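Local coordinates for hypothetical protein PH1570 (Pyrococcus horikoshii, PDB 2HQ4), which is of unknown function, a PH1570-family protein built on a many-stranded antiparallel sheet with helices, at residues M10-E13 against E17-E20; F28-K33 against L44-E49. All coordinates share one frame; numbering follows the deposited sequence.

Interaction 1: M10-E13 against E17-E20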
loop_
_atom_site.group_PDB
_atom_site.type_symbol
_atom_site.label_atom_id
_atom_site.label_comp_id
_atom_site.label_asym_id
_atom_site.label_seq_id
_atom_site.Cartn_x
_atom_site.Cartn_y
_atom_site.Cartn_z
ATOM N N MET A 10 3.385 -2.583 16.740
ATOM C CA MET A 10 4.213 -3.659 17.224
ATOM C C MET A 10 5.595 -3.515 16.551
ATOM O O MET A 10 5.685 -3.376 15.326
ATOM C CB MET A 10 3.581 -4.980 16.805
ATOM C CG MET A 10 4.442 -6.206 17.091
ATOM S SD MET A 10 4.597 -6.453 18.881
ATOM C CE MET A 10 2.853 -6.602 19.363
ATOM N N GLN A 11 6.656 -3.570 17.345
ATOM C CA GLN A 11 7.997 -3.502 16.789
ATOM C C GLN A 11 8.332 -4.856 16.151
ATOM O O GLN A 11 8.290 -5.899 16.833
ATOM C CB GLN A 11 9.003 -3.116 17.884
ATOM C CG GLN A 11 10.362 -2.632 17.348
ATOM C CD GLN A 11 10.317 -1.178 16.890
ATOM O OE1 GLN A 11 9.561 -0.356 17.440
ATOM N NE2 GLN A 11 11.117 -0.849 15.878
ATOM N N CYS A 12 8.644 -4.857 14.850
ATOM C CA CYS A 12 8.944 -6.100 14.084
ATOM C C CYS A 12 10.367 -6.202 13.500
ATOM O O CYS A 12 10.738 -7.215 12.969
ATOM C CB CYS A 12 7.915 -6.304 12.982
ATOM S SG CYS A 12 6.310 -6.990 13.692
ATOM N N GLU A 13 11.113 -5.124 13.585
ATOM C CA GLU A 13 12.560 -5.117 13.346
ATOM C C GLU A 13 13.102 -3.915 14.079
ATOM O O GLU A 13 12.328 -3.199 14.722
ATOM C CB GLU A 13 12.880 -5.074 11.837
ATOM C CG GLU A 13 13.544 -6.365 11.310
ATOM C CD GLU A 13 15.041 -6.453 11.667
ATOM O OE1 GLU A 13 15.550 -5.541 12.374
ATOM O OE2 GLU A 13 15.689 -7.439 11.284
ATOM N N GLU A 17 8.004 -0.629 12.632
ATOM C CA GLU A 17 6.796 -0.749 13.451
ATOM C C GLU A 17 5.627 -0.992 12.526
ATOM O O GLU A 17 5.471 -0.314 11.520
ATOM C CB GLU A 17 6.478 0.535 14.219
ATOM C CG GLU A 17 7.585 1.144 15.009
ATOM C CD GLU A 17 7.179 2.522 15.517
ATOM O OE1 GLU A 17 7.335 3.554 14.780
ATOM O OE2 GLU A 17 6.644 2.537 16.637
ATOM N N VAL A 18 4.768 -1.921 12.921
ATOM C CA VAL A 18 3.599 -2.280 12.157
ATOM C C VAL A 18 2.365 -1.823 12.974
ATOM O O VAL A 18 2.346 -1.939 14.196
ATOM C CB VAL A 18 3.597 -3.781 11.931
ATOM C CG1 VAL A 18 2.336 -4.208 11.246
ATOM C CG2 VAL A 18 4.813 -4.187 11.046
ATOM N N PHE A 19 1.353 -1.303 12.289
ATOM C CA PHE A 19 0.192 -0.671 12.935
ATOM C C PHE A 19 -1.056 -1.333 12.397
ATOM O O PHE A 19 -0.960 -2.205 11.512
ATOM C CB PHE A 19 0.228 0.841 12.645
ATOM C CG PHE A 19 1.403 1.519 13.235
ATOM C CD1 PHE A 19 2.578 1.681 12.514
ATOM C CD2 PHE A 19 1.360 1.971 14.550
ATOM C CE1 PHE A 19 3.646 2.309 13.067
ATOM C CE2 PHE A 19 2.445 2.579 15.127
ATOM C CZ PHE A 19 3.604 2.760 14.380
ATOM N N GLU A 20 -2.256 -0.942 12.865
ATOM C CA GLU A 20 -3.459 -1.673 12.439
ATOM C C GLU A 20 -3.645 -1.605 10.917
ATOM O O GLU A 20 -4.096 -2.577 10.248
ATOM C CB GLU A 20 -4.734 -1.054 13.058
ATOM C CG GLU A 20 -5.075 -1.424 14.435
ATOM C CD GLU A 20 -5.075 -2.919 14.680
ATOM O OE1 GLU A 20 -5.826 -3.680 14.036
ATOM O OE2 GLU A 20 -4.321 -3.307 15.572
#
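Val18 and Met10 pair through their backbones as a hydrogen-bonded antiparallel bridge. Met10 N gives to Val18 O at 2.8 Å, and Val18 N returns a 3.0 Å bond to Met10 O that is straighter, 167° at the hydrogen. Met10 O also takes a CA-H contact from Glu17 CA at 3.4 Å. Val18 sends its CG2 branch to 4.1 Å from Cys12 SG, the sulfur that is disulfide-bonded to Cys65 in helix 61-70. Phe69 of that same helix touches both Val18 and Met10. The two strands form a β hairpin, and 10-13 is an edge strand of the antiparallel sheet within this chain. One residue along, Glu17 and Gln11 make the non-hydrogen-bonded pair, their side chains on the face opposite Val18. Here it is the Glu17 methylene CG that meets Gln11 OE1, at 3.5 Å, while amide and carboxylate planes lie only 18° apart. The Gln11 chain bends at chi2 (80°), which lets NE2 reach forward along its own strand to Glu13 O at 2.9 Å; this bond, in the amide plane, fixes the flip of the amide and turns OE1 toward Glu17.

Interaction 2: F28-K33 against L44-E49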
loop_
_atom_site.group_PDB
_atom_site.type_symbol
_atom_site.label_atom_id
_atom_site.label_comp_id
_atom_site.label_asym_id
_atom_site.label_seq_id
_atom_site.Cartn_x
_atom_site.Cartn_y
_atom_site.Cartn_z
ATOM N N PHE A 28 14.530 1.962 5.972
ATOM C CA PHE A 28 14.315 2.161 4.543
ATOM C C PHE A 28 13.524 3.422 4.220
ATOM O O PHE A 28 13.383 3.743 3.060
ATOM C CB PHE A 28 13.704 0.904 3.908
ATOM C CG PHE A 28 14.586 -0.307 4.014
ATOM C CD1 PHE A 28 15.788 -0.389 3.264
ATOM C CD2 PHE A 28 14.252 -1.368 4.861
ATOM C CE1 PHE A 28 16.658 -1.511 3.391
ATOM C CE2 PHE A 28 15.077 -2.489 4.961
ATOM C CZ PHE A 28 16.289 -2.559 4.217
ATOM N N ASN A 29 13.077 4.154 5.243
ATOM C CA ASN A 29 12.254 5.353 5.077
ATOM C C ASN A 29 11.029 5.030 4.177
ATOM O O ASN A 29 10.800 5.704 3.140
ATOM C CB ASN A 29 13.097 6.534 4.518
ATOM C CG ASN A 29 12.320 7.852 4.475
ATOM O OD1 ASN A 29 11.586 8.198 5.402
ATOM N ND2 ASN A 29 12.519 8.611 3.395
ATOM N N VAL A 30 10.262 3.990 4.570
ATOM C CA VAL A 30 9.053 3.568 3.831
ATOM C C VAL A 30 7.914 3.636 4.846
ATOM O O VAL A 30 8.002 3.048 5.907
ATOM C CB VAL A 30 9.173 2.126 3.242
ATOM C CG1 VAL A 30 7.852 1.636 2.627
ATOM C CG2 VAL A 30 10.298 2.017 2.184
ATOM N N GLU A 31 6.870 4.394 4.525
ATOM C CA GLU A 31 5.730 4.577 5.414
ATOM C C GLU A 31 4.542 4.449 4.510
ATOM O O GLU A 31 4.485 5.084 3.443
ATOM C CB GLU A 31 5.728 5.990 6.034
ATOM C CG GLU A 31 7.004 6.302 6.840
ATOM C CD GLU A 31 6.975 7.640 7.523
ATOM O OE1 GLU A 31 5.986 8.374 7.345
ATOM O OE2 GLU A 31 7.961 7.948 8.238
ATOM N N VAL A 32 3.596 3.620 4.931
ATOM C CA VAL A 32 2.378 3.392 4.156
ATOM C C VAL A 32 1.200 3.130 5.115
ATOM O O VAL A 32 1.375 2.466 6.144
ATOM C CB VAL A 32 2.556 2.250 3.089
ATOM C CG1 VAL A 32 3.018 0.897 3.728
ATOM C CG2 VAL A 32 1.251 2.079 2.197
ATOM N N LYS A 33 0.040 3.688 4.793
ATOM C CA LYS A 33 -1.206 3.357 5.496
ATOM C C LYS A 33 -2.259 3.108 4.422
ATOM O O LYS A 33 -2.136 3.602 3.307
ATOM C CB LYS A 33 -1.631 4.527 6.405
ATOM C CG LYS A 33 -0.758 4.754 7.670
ATOM C CD LYS A 33 -1.150 5.992 8.524
ATOM C CE LYS A 33 -1.228 7.295 7.729
ATOM N NZ LYS A 33 -1.555 8.569 8.552
ATOM N N LEU A 44 2.215 -6.878 3.991
ATOM C CA LEU A 44 3.076 -8.034 4.336
ATOM C C LEU A 44 4.074 -8.343 3.246
ATOM O O LEU A 44 5.270 -8.579 3.514
ATOM C CB LEU A 44 2.228 -9.304 4.575
ATOM C CG LEU A 44 1.425 -9.270 5.857
ATOM C CD1 LEU A 44 0.474 -10.520 5.948
ATOM C CD2 LEU A 44 2.425 -9.284 6.993
ATOM N N ALA A 45 3.606 -8.332 2.003
ATOM C CA ALA A 45 4.503 -8.577 0.874
ATOM C C ALA A 45 5.581 -7.492 0.764
ATOM O O ALA A 45 6.742 -7.788 0.460
ATOM C CB ALA A 45 3.690 -8.679 -0.421
ATOM N N MET A 46 5.206 -6.237 1.005
ATOM C CA MET A 46 6.194 -5.135 0.996
ATOM C C MET A 46 7.275 -5.336 2.070
ATOM O O MET A 46 8.449 -5.050 1.820
ATOM C CB MET A 46 5.474 -3.775 1.243
ATOM C CG MET A 46 4.503 -3.318 0.079
ATOM S SD MET A 46 3.434 -1.919 0.518
ATOM C CE MET A 46 4.692 -0.616 0.569
ATOM N N ILE A 47 6.880 -5.782 3.267
ATOM C CA ILE A 47 7.810 -6.034 4.389
ATOM C C ILE A 47 8.775 -7.165 4.038
ATOM O O ILE A 47 9.995 -7.044 4.205
ATOM C CB ILE A 47 7.015 -6.357 5.712
ATOM C CG1 ILE A 47 6.363 -5.089 6.247
ATOM C CG2 ILE A 47 7.942 -6.936 6.789
ATOM C CD1 ILE A 47 5.124 -5.325 7.279
ATOM N N TYR A 48 8.218 -8.271 3.540
ATOM C CA TYR A 48 9.012 -9.381 3.040
ATOM C C TYR A 48 10.062 -8.924 2.027
ATOM O O TYR A 48 11.264 -9.269 2.134
ATOM C CB TYR A 48 8.071 -10.410 2.422
ATOM C CG TYR A 48 8.725 -11.698 1.954
ATOM C CD1 TYR A 48 8.845 -12.804 2.811
ATOM C CD2 TYR A 48 9.177 -11.826 0.639
ATOM C CE1 TYR A 48 9.448 -14.016 2.353
ATOM C CE2 TYR A 48 9.783 -13.011 0.189
ATOM C CZ TYR A 48 9.898 -14.089 1.051
ATOM O OH TYR A 48 10.471 -15.243 0.562
ATOM N N GLU A 49 9.614 -8.163 1.037
ATOM C CA GLU A 49 10.513 -7.691 0.002
ATOM C C GLU A 49 11.601 -6.765 0.575
ATOM O O GLU A 49 12.751 -6.863 0.153
ATOM C CB GLU A 49 9.733 -7.012 -1.133
ATOM C CG GLU A 49 10.639 -6.384 -2.191
ATOM C CD GLU A 49 9.887 -5.870 -3.397
ATOM O OE1 GLU A 49 8.724 -6.290 -3.615
ATOM O OE2 GLU A 49 10.473 -5.055 -4.157
#
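Tyr48 N bonds to Leu44 O and Glu49 N to Ala45 O, each at 3.0 Å, and within this helical turn Met46 points at Val32 and Val30, with no polar bond across. Met46 does all the touching from the helix side. Its chain runs out from the helix with CG and SD extended, then bends at chi3 (71°), so that the methyl CE rather than the sulfur makes the closest approach to the strand. CE lies 3.9 Å from Val32 CG1 and 4.4 Å from Val30 CG1, meeting one methyl of each valine. Val32 has CG1 between its backbone N and carbonyl carbon (chi1 56°), the crowded position, and this is the branch Met46 meets. The two valines are alternate residues of strand 30-36, on the face covered by helix 40-55; a G1 β bulge, Asn29 and Val30 both facing Asp25, lies where the chain enters the strand. Phe23 of strand 22-25 and Ile154 of helix 150-155 touch both Val32 and Met46, adding to the apolar surroundings. With methyl-to-methyl contact leading and the sulfur just behind, helix and strand are joined by dispersion and the burial of apolar surface, a cohesion that carries little directional demand.

Overall arrangement
Both contacts reach the same sheet, interaction 1 at its edge and interaction 2 on the inner strand 30-36. The hairpin 10-13/17-20 is partly buried, about 15 Å from the chain centre to its own, and mixes backbone hydrogen bonds, a polar pair at the surface and a buried apolar side (Val18, Cys12). The pair 28-33/44-49 lies deeper, at about 8 Å between the same kind of centres, is wholly buried where it touches and purely apolar. Helix 40-55 links them: its Ile47 CD1 packs 3.9 Å from Val18 CG2, so the buried face of the hairpin and the valines of strand 30-36 meet neighbouring residues of one helix. Interaction 1 joins strand to strand, interaction 2 strand to helix.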